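Local coordinates for Non-structural polyprotein (Sindbis virus, PDB 4GUA), which carries the nsP2 cysteine protease that processes the viral polyprotein, still joined in this P23 precursor to the macro and zinc-binding domains of nsP3, at residues N144-N149 against V662-Y667; V148-P153 against A273-E278; L152-V157 against N235-Q240. One frame throughout, in Å; residues are numbered along the deposited sequence.

Contact 1 (N144-N149 against V662-Y667); sequences NLVPVN and VPARKY. With SO4 (sulfate ion), chain F.
The side chain of Tyr667 starts at the contact, and its ring swings out of it. One face of the ring is covered from within its own segment by Lys666, whose CG stands 3.8 Å above the ring plane and over its centre. CD2 packs on CD1 of Leu152, and the OH at the far end hydrogen-bonds to the backbone N of Leu156. Against segment 144-149 the side chain offers its root, with Tyr667 CB lying 3.9 Å from CG2 of Val146 as the two side chains cross obliquely. The other flat group, the carboxamide of Asn149, turns away from the interface. Its ND2 reaches O4 of a sulfate ion that was probably picked up from the crystallisation solution, at 2.8 Å, makes a weak second bond to O3, and has a protein partner in Asp67.

Val146 shows how a branched side chain can serve two neighbours. Its CG1, anti to the backbone N (chi1 -174°), meets CB of Ala664 at 3.7 Å, while CG2 is left for Tyr667. The methyl of Ala664 also abuts the carbonyl O of Pro147, and no hydrogen bond crosses between the segments. The shape of 662-667 comes from two successive 3-10 turns, with Lys666 N bonded to Pro663 O at 3.1 Å and Tyr667 N to Ala664 O at 2.8 Å; these bring Ala664 and Tyr667 to the same valine.

Here the end of the crystallised nsP3 fragment lies on a loop of the nsP2 protease. That loop runs from strand 136-137 to strand 151-152, the antiparallel partner of strand 662-663. Lys62 of helix 52-64 bonds to Asn144 O, and Val146 touches His236 at the start of helix 237-257.

Contact 2 (V148-P153 against A273-E278); sequences VNRNLP and ADRNSE. With SO4 (sulfate ion), chain F.
Arg150 sends its CG anti to the backbone N (chi1 173°) and stays extended from CG to NE, which carries the guanidinium the full length of the side chain to the start of helix 275-286. Glu278 answers from the first turn of that helix with an equally stretched chain (chi1 180°), and the carboxylate meets the guanidinium beside Pro153.

The guanidinium is gripped along its edge. NE donates to Ala273 O at 2.7 Å, the acceptor lying in the guanidinium plane and the donor in the carbonyl plane, and NH2 adds a weak bond to the same oxygen. NH2 also forms a salt bridge with OE1 of Glu278 at 2.8 Å, coming in nearly along the C-O axis; the two flat groups are strongly twisted, their planes 66° apart. Over one face of the guanidinium lies the backbone N of Arg275, 3.3 Å above the plane and over its centre. A cation set against a helix start would be expected to cost something electrostatically, a cost that the carbonyl and the carboxylate probably offset. Arg275 directs its own charge elsewhere, to Glu545 and Asp279; its CA and CB lie beside NH1 of Arg150, while its charged end leads away. CG of Pro153 packs 3.6 Å from Glu278 OE1, alongside the salt bridge.

Asp274 fixes the helix end itself. It is the N-cap, accepting Ser277 N at OD2 over 3.0 Å, from above the carboxylate plane, and Ser277 OG at OD1 over 2.8 Å. The helix follows strand 263-269 of the mixed seven-stranded sheet, whose order 3-2-1-4-5-7-6 is that of the methyltransferase-like Rossmann fold; Arg150 thus ties a loop of the protease to that fold.

Contact 3 (L152-V157 against N235-Q240); sequences LPHALV and NHHFQQ
Leu156 and His237 form the close-fitting half of this contact, where the loop after strand 151-152 lies on the beginning of helix 237-257. His237 holds its CG anti to the backbone N (chi1 -172°), which carries the ring out to Leu156 and Val157. CB of Leu156 comes to 3.5 Å from ND1 of His237, and CD2 of the same leucine hangs over the imidazole in an off-centre CH-pi contact, 4.2 Å from the ring centroid and 30° off its normal. The backbone joins in at the ring edge: Val157 N gives a weak but fairly straight hydrogen bond to His237 ND1 at 3.3 Å. NE2 bonds to Tyr270 O, so both ring nitrogens have partners, which should restrict the rotation of the imidazole, and Tyr333 of helix 323-333 meets the ring edge-to-face.

The helix that presents these side chains follows strand 224-227 and leads by way of strand 259-260 to strand 263-269, parallel neighbours in the seven-stranded sheet, and so forms a beta-alpha-beta crossover of the methyltransferase-like domain. His236 is its N-cap residue. The ring accepts Phe238 N through ND1 in a weak bond of 3.2 Å, and Asn235 N is held by OE1 of Gln239 one turn on.

At the partly exposed His236 the fit is looser. CD1 of Leu156 touches the imidazole only at its edge, 3.7 Å from CE1, with the two side chains crossing at about a right angle. Phe238 is buried, and receives a single methyl, CD2 of Leu152, at 4.0 Å from its CE2. At the other end, and also buried, His154 stays farther from His237; its ND1 instead donates to Ala155 O at 2.6 Å, turning the ring back onto its own loop, where Tyr272 packs edge-to-face.

In the fold
The first segments of the three contacts run in order along one continuous piece of the protease, residues 144-157, while their partners lie in the opposite order along the chain. Contact 1 reaches the last residues of the nsP3 part of this fragment, contact 2 the start of helix 275-286, and contact 3 the start of helix 237-257. Each pair of centres is about 9 Å apart. Contacts 2 and 3 share Leu152 and Pro153, where strand 151-152 ends; that strand pairs with strand 662-663 of contact 1. Phe238 packs against residues of both other contacts. Protease, methyltransferase-like domain and nsP3 therefore meet at one place, an example of how an unprocessed precursor can be held together by more than its covalent linker.

Contact 1 (N144-N149 against V662-Y667)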
# COMPACT_ATOMS: atom_id res chain seq x y z
N ASN A 144 -8.97 -20.87 10.20
CA ASN A 144 -8.18 -20.27 9.12
C ASN A 144 -8.48 -18.77 9.03
O ASN A 144 -8.79 -18.25 7.95
CB ASN A 144 -8.45 -20.97 7.80
CG ASN A 144 -7.71 -22.28 7.67
OD1 ASN A 144 -6.99 -22.69 8.58
ND2 ASN A 144 -7.89 -22.97 6.54
N LEU A 145 -8.37 -18.09 10.17
CA LEU A 145 -8.68 -16.67 10.29
C LEU A 145 -7.63 -15.76 9.65
O LEU A 145 -7.95 -14.66 9.20
CB LEU A 145 -8.88 -16.30 11.77
CG LEU A 145 -10.01 -17.06 12.49
CD1 LEU A 145 -10.09 -16.73 13.95
CD2 LEU A 145 -11.35 -16.78 11.85
N VAL A 146 -6.38 -16.20 9.59
CA VAL A 146 -5.36 -15.42 8.91
C VAL A 146 -4.72 -16.28 7.83
O VAL A 146 -4.37 -17.44 8.07
CB VAL A 146 -4.25 -14.95 9.89
CG1 VAL A 146 -3.29 -14.02 9.19
CG2 VAL A 146 -4.85 -14.26 11.09
N PRO A 147 -4.54 -15.71 6.63
CA PRO A 147 -3.87 -16.45 5.56
C PRO A 147 -2.38 -16.57 5.87
O PRO A 147 -1.76 -15.54 6.15
CB PRO A 147 -4.10 -15.58 4.33
CG PRO A 147 -4.17 -14.20 4.89
CD PRO A 147 -4.83 -14.33 6.24
N VAL A 148 -1.80 -17.75 5.76
CA VAL A 148 -0.43 -17.94 6.24
C VAL A 148 0.60 -17.42 5.24
O VAL A 148 1.75 -17.18 5.60
CB VAL A 148 -0.14 -19.43 6.56
CG1 VAL A 148 -0.02 -20.24 5.28
CG2 VAL A 148 1.12 -19.54 7.38
N ASN A 149 0.17 -17.22 4.00
CA ASN A 149 1.10 -16.85 2.94
C ASN A 149 1.25 -15.35 2.74
O ASN A 149 1.99 -14.92 1.87
CB ASN A 149 0.66 -17.47 1.62
CG ASN A 149 -0.65 -16.89 1.11
OD1 ASN A 149 -1.62 -16.78 1.86
ND2 ASN A 149 -0.66 -16.48 -0.15
N VAL A 662 4.27 -7.28 8.74
CA VAL A 662 4.22 -8.26 9.82
C VAL A 662 3.90 -9.63 9.22
O VAL A 662 2.84 -9.81 8.62
CB VAL A 662 3.12 -7.91 10.84
CG1 VAL A 662 3.16 -8.83 12.05
CG2 VAL A 662 3.24 -6.47 11.26
N PRO A 663 4.82 -10.61 9.36
CA PRO A 663 4.53 -11.95 8.86
C PRO A 663 3.23 -12.49 9.44
O PRO A 663 3.04 -12.45 10.67
CB PRO A 663 5.71 -12.78 9.37
CG PRO A 663 6.78 -11.81 9.60
CD PRO A 663 6.12 -10.55 10.04
N ALA A 664 2.35 -13.01 8.59
CA ALA A 664 1.05 -13.48 9.07
C ALA A 664 1.20 -14.60 10.09
O ALA A 664 0.36 -14.77 10.98
CB ALA A 664 0.20 -13.94 7.90
N ARG A 665 2.29 -15.35 9.97
CA ARG A 665 2.53 -16.50 10.83
C ARG A 665 2.44 -16.09 12.30
O ARG A 665 2.05 -16.89 13.16
CB ARG A 665 3.90 -17.13 10.50
CG ARG A 665 5.09 -16.46 11.17
CD ARG A 665 6.38 -17.23 10.93
NE ARG A 665 6.62 -18.24 11.96
CZ ARG A 665 6.80 -17.99 13.26
NH1 ARG A 665 6.75 -16.75 13.74
NH2 ARG A 665 7.01 -19.00 14.10
N LYS A 666 2.79 -14.84 12.58
CA LYS A 666 2.73 -14.32 13.94
C LYS A 666 1.36 -14.52 14.60
O LYS A 666 1.26 -14.78 15.79
CB LYS A 666 3.07 -12.83 13.97
CG LYS A 666 2.52 -12.13 15.20
CD LYS A 666 3.19 -10.80 15.47
CE LYS A 666 2.49 -10.05 16.58
NZ LYS A 666 1.89 -10.98 17.57
N TYR A 667 0.31 -14.39 13.80
CA TYR A 667 -1.06 -14.50 14.28
C TYR A 667 -1.61 -15.92 14.09
O TYR A 667 -2.81 -16.17 14.20
CB TYR A 667 -1.95 -13.45 13.61
CG TYR A 667 -1.45 -12.06 13.90
CD1 TYR A 667 -1.69 -11.45 15.12
CD2 TYR A 667 -0.70 -11.36 12.96
CE1 TYR A 667 -1.23 -10.18 15.40
CE2 TYR A 667 -0.23 -10.08 13.23
CZ TYR A 667 -0.50 -9.50 14.46
OH TYR A 667 -0.03 -8.23 14.73
S SO4 F . 2.62 -16.88 -1.71
O1 SO4 F . 3.98 -16.85 -1.16
O2 SO4 F . 2.67 -16.79 -3.16
O3 SO4 F . 1.98 -18.14 -1.32
O4 SO4 F . 1.87 -15.74 -1.19

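Contact 2 (V148-P153 against A273-E278)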
# COMPACT_ATOMS: atom_id res chain seq x y z
N VAL A 148 -1.80 -17.75 5.76
CA VAL A 148 -0.43 -17.94 6.24
C VAL A 148 0.60 -17.42 5.24
O VAL A 148 1.75 -17.18 5.60
CB VAL A 148 -0.14 -19.43 6.56
CG1 VAL A 148 -0.02 -20.24 5.28
CG2 VAL A 148 1.12 -19.54 7.38
N ASN A 149 0.17 -17.22 4.00
CA ASN A 149 1.10 -16.85 2.94
C ASN A 149 1.25 -15.35 2.74
O ASN A 149 1.99 -14.92 1.87
CB ASN A 149 0.66 -17.47 1.62
CG ASN A 149 -0.65 -16.89 1.11
OD1 ASN A 149 -1.62 -16.78 1.86
ND2 ASN A 149 -0.66 -16.48 -0.15
N ARG A 150 0.56 -14.56 3.56
CA ARG A 150 0.50 -13.11 3.37
C ARG A 150 1.39 -12.35 4.34
O ARG A 150 1.37 -12.59 5.54
CB ARG A 150 -0.95 -12.63 3.51
CG ARG A 150 -1.12 -11.11 3.49
CD ARG A 150 -2.56 -10.73 3.16
NE ARG A 150 -2.80 -9.29 3.24
CZ ARG A 150 -2.50 -8.42 2.27
NH1 ARG A 150 -1.94 -8.84 1.14
NH2 ARG A 150 -2.75 -7.14 2.44
N ASN A 151 2.17 -11.41 3.81
CA ASN A 151 2.84 -10.44 4.67
C ASN A 151 1.86 -9.31 4.93
O ASN A 151 1.46 -8.60 4.02
CB ASN A 151 4.12 -9.91 4.03
CG ASN A 151 5.30 -10.85 4.20
OD1 ASN A 151 5.24 -11.83 4.97
ND2 ASN A 151 6.39 -10.57 3.50
N LEU A 152 1.49 -9.14 6.19
CA LEU A 152 0.48 -8.17 6.56
C LEU A 152 1.07 -6.77 6.53
O LEU A 152 2.17 -6.56 7.02
CB LEU A 152 -0.06 -8.48 7.96
CG LEU A 152 -0.67 -9.88 8.08
CD1 LEU A 152 -0.94 -10.22 9.53
CD2 LEU A 152 -1.93 -10.00 7.25
N PRO A 153 0.34 -5.82 5.93
CA PRO A 153 0.87 -4.45 5.82
C PRO A 153 1.00 -3.77 7.18
O PRO A 153 1.76 -2.82 7.31
CB PRO A 153 -0.19 -3.74 4.97
CG PRO A 153 -1.44 -4.52 5.16
CD PRO A 153 -1.03 -5.94 5.41
N ALA A 273 -6.12 -5.17 6.19
CA ALA A 273 -5.28 -6.31 6.51
C ALA A 273 -5.26 -7.28 5.34
O ALA A 273 -4.21 -7.82 4.97
CB ALA A 273 -5.75 -7.00 7.77
N ASP A 274 -6.43 -7.51 4.77
CA ASP A 274 -6.57 -8.44 3.67
C ASP A 274 -6.16 -7.77 2.36
O ASP A 274 -6.17 -6.55 2.25
CB ASP A 274 -8.01 -8.96 3.60
CG ASP A 274 -8.99 -7.90 3.19
OD1 ASP A 274 -9.29 -7.01 4.01
OD2 ASP A 274 -9.48 -7.95 2.03
N ARG A 275 -5.75 -8.59 1.41
CA ARG A 275 -5.29 -8.11 0.11
C ARG A 275 -6.32 -7.19 -0.56
O ARG A 275 -5.96 -6.16 -1.12
CB ARG A 275 -4.95 -9.32 -0.77
CG ARG A 275 -4.60 -9.04 -2.21
CD ARG A 275 -5.74 -9.49 -3.12
NE ARG A 275 -5.29 -10.18 -4.33
CZ ARG A 275 -4.65 -9.58 -5.33
NH1 ARG A 275 -4.37 -8.29 -5.27
NH2 ARG A 275 -4.28 -10.28 -6.39
N ASN A 276 -7.60 -7.54 -0.49
CA ASN A 276 -8.62 -6.72 -1.13
C ASN A 276 -8.75 -5.34 -0.49
O ASN A 276 -8.81 -4.34 -1.20
CB ASN A 276 -9.96 -7.45 -1.18
CG ASN A 276 -9.93 -8.64 -2.13
OD1 ASN A 276 -10.29 -9.76 -1.76
ND2 ASN A 276 -9.49 -8.40 -3.36
N SER A 277 -8.82 -5.30 0.83
CA SER A 277 -8.84 -4.02 1.53
C SER A 277 -7.65 -3.15 1.13
O SER A 277 -7.82 -1.95 0.91
CB SER A 277 -8.86 -4.22 3.05
OG SER A 277 -10.18 -4.45 3.51
N GLU A 278 -6.46 -3.74 1.03
CA GLU A 278 -5.27 -2.97 0.68
C GLU A 278 -5.32 -2.48 -0.77
O GLU A 278 -4.86 -1.37 -1.08
CB GLU A 278 -3.99 -3.78 0.90
CG GLU A 278 -2.73 -2.99 0.54
CD GLU A 278 -1.43 -3.67 0.95
OE1 GLU A 278 -1.47 -4.75 1.58
OE2 GLU A 278 -0.36 -3.12 0.62
S SO4 F . 2.62 -16.88 -1.71
O1 SO4 F . 3.98 -16.85 -1.16
O2 SO4 F . 2.67 -16.79 -3.16
O3 SO4 F . 1.98 -18.14 -1.32
O4 SO4 F . 1.87 -15.74 -1.19

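Contact 3 (L152-V157 against N235-Q240)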
# COMPACT_ATOMS: atom_id res chain seq x y z
N LEU A 152 1.49 -9.14 6.19
CA LEU A 152 0.48 -8.17 6.56
C LEU A 152 1.07 -6.77 6.53
O LEU A 152 2.17 -6.56 7.02
CB LEU A 152 -0.06 -8.48 7.96
CG LEU A 152 -0.67 -9.88 8.08
CD1 LEU A 152 -0.94 -10.22 9.53
CD2 LEU A 152 -1.93 -10.00 7.25
N PRO A 153 0.34 -5.82 5.93
CA PRO A 153 0.87 -4.45 5.82
C PRO A 153 1.00 -3.77 7.18
O PRO A 153 1.76 -2.82 7.31
CB PRO A 153 -0.19 -3.74 4.97
CG PRO A 153 -1.44 -4.52 5.16
CD PRO A 153 -1.03 -5.94 5.41
N HIS A 154 0.26 -4.26 8.17
CA HIS A 154 0.29 -3.65 9.50
C HIS A 154 -0.14 -4.66 10.57
O HIS A 154 -0.71 -5.70 10.26
CB HIS A 154 -0.62 -2.41 9.54
CG HIS A 154 -2.07 -2.71 9.35
ND1 HIS A 154 -2.84 -3.31 10.33
CD2 HIS A 154 -2.90 -2.50 8.30
CE1 HIS A 154 -4.08 -3.45 9.89
NE2 HIS A 154 -4.14 -2.96 8.66
N ALA A 155 0.14 -4.32 11.82
CA ALA A 155 -0.19 -5.18 12.96
C ALA A 155 -1.70 -5.33 13.15
O ALA A 155 -2.48 -4.50 12.67
CB ALA A 155 0.43 -4.61 14.22
N LEU A 156 -2.10 -6.37 13.86
CA LEU A 156 -3.49 -6.58 14.21
C LEU A 156 -3.59 -6.55 15.73
O LEU A 156 -2.58 -6.65 16.42
CB LEU A 156 -3.98 -7.93 13.70
CG LEU A 156 -3.72 -8.27 12.24
CD1 LEU A 156 -4.32 -9.64 11.94
CD2 LEU A 156 -4.29 -7.22 11.31
N VAL A 157 -4.80 -6.39 16.25
CA VAL A 157 -4.98 -6.33 17.69
C VAL A 157 -5.13 -7.77 18.16
O VAL A 157 -5.89 -8.53 17.57
CB VAL A 157 -6.24 -5.54 18.08
CG1 VAL A 157 -6.23 -4.18 17.40
CG2 VAL A 157 -7.49 -6.30 17.71
N ASN A 235 -14.98 -13.10 14.50
CA ASN A 235 -13.92 -13.95 15.05
C ASN A 235 -12.50 -13.40 15.05
O ASN A 235 -11.60 -14.00 15.62
CB ASN A 235 -13.97 -15.29 14.33
CG ASN A 235 -15.32 -15.95 14.46
OD1 ASN A 235 -15.79 -16.19 15.56
ND2 ASN A 235 -15.99 -16.17 13.33
N HIS A 236 -12.28 -12.26 14.42
CA HIS A 236 -10.91 -11.80 14.24
C HIS A 236 -10.81 -10.47 13.50
O HIS A 236 -11.73 -10.08 12.77
CB HIS A 236 -10.13 -12.87 13.47
CG HIS A 236 -8.66 -12.83 13.71
ND1 HIS A 236 -7.84 -11.89 13.13
CD2 HIS A 236 -7.86 -13.61 14.47
CE1 HIS A 236 -6.60 -12.08 13.52
NE2 HIS A 236 -6.58 -13.12 14.34
N HIS A 237 -9.69 -9.79 13.71
CA HIS A 237 -9.43 -8.49 13.11
C HIS A 237 -9.33 -8.63 11.60
O HIS A 237 -10.02 -7.95 10.85
CB HIS A 237 -8.14 -7.90 13.67
CG HIS A 237 -7.89 -6.49 13.26
ND1 HIS A 237 -6.79 -5.77 13.67
CD2 HIS A 237 -8.61 -5.65 12.48
CE1 HIS A 237 -6.84 -4.55 13.16
NE2 HIS A 237 -7.93 -4.45 12.43
N PHE A 238 -8.44 -9.50 11.14
CA PHE A 238 -8.38 -9.83 9.72
C PHE A 238 -9.76 -10.09 9.13
O PHE A 238 -10.08 -9.60 8.05
CB PHE A 238 -7.50 -11.06 9.49
CG PHE A 238 -7.15 -11.27 8.05
CD1 PHE A 238 -7.98 -12.01 7.22
CD2 PHE A 238 -6.01 -10.69 7.51
CE1 PHE A 238 -7.67 -12.19 5.88
CE2 PHE A 238 -5.69 -10.87 6.18
CZ PHE A 238 -6.52 -11.61 5.36
N GLN A 239 -10.59 -10.85 9.85
CA GLN A 239 -11.93 -11.17 9.35
C GLN A 239 -12.78 -9.91 9.27
O GLN A 239 -13.62 -9.79 8.39
CB GLN A 239 -12.63 -12.18 10.25
CG GLN A 239 -13.98 -12.64 9.72
CD GLN A 239 -14.46 -13.91 10.39
OE1 GLN A 239 -14.84 -13.91 11.57
NE2 GLN A 239 -14.44 -15.02 9.65
N GLN A 240 -12.58 -9.00 10.20
CA GLN A 240 -13.34 -7.77 10.20
C GLN A 240 -12.98 -6.94 8.97
O GLN A 240 -13.85 -6.34 8.35
CB GLN A 240 -13.08 -6.98 11.49
CG GLN A 240 -14.03 -5.82 11.68
CD GLN A 240 -14.01 -5.27 13.08
OE1 GLN A 240 -12.99 -5.33 13.77
NE2 GLN A 240 -15.13 -4.72 13.52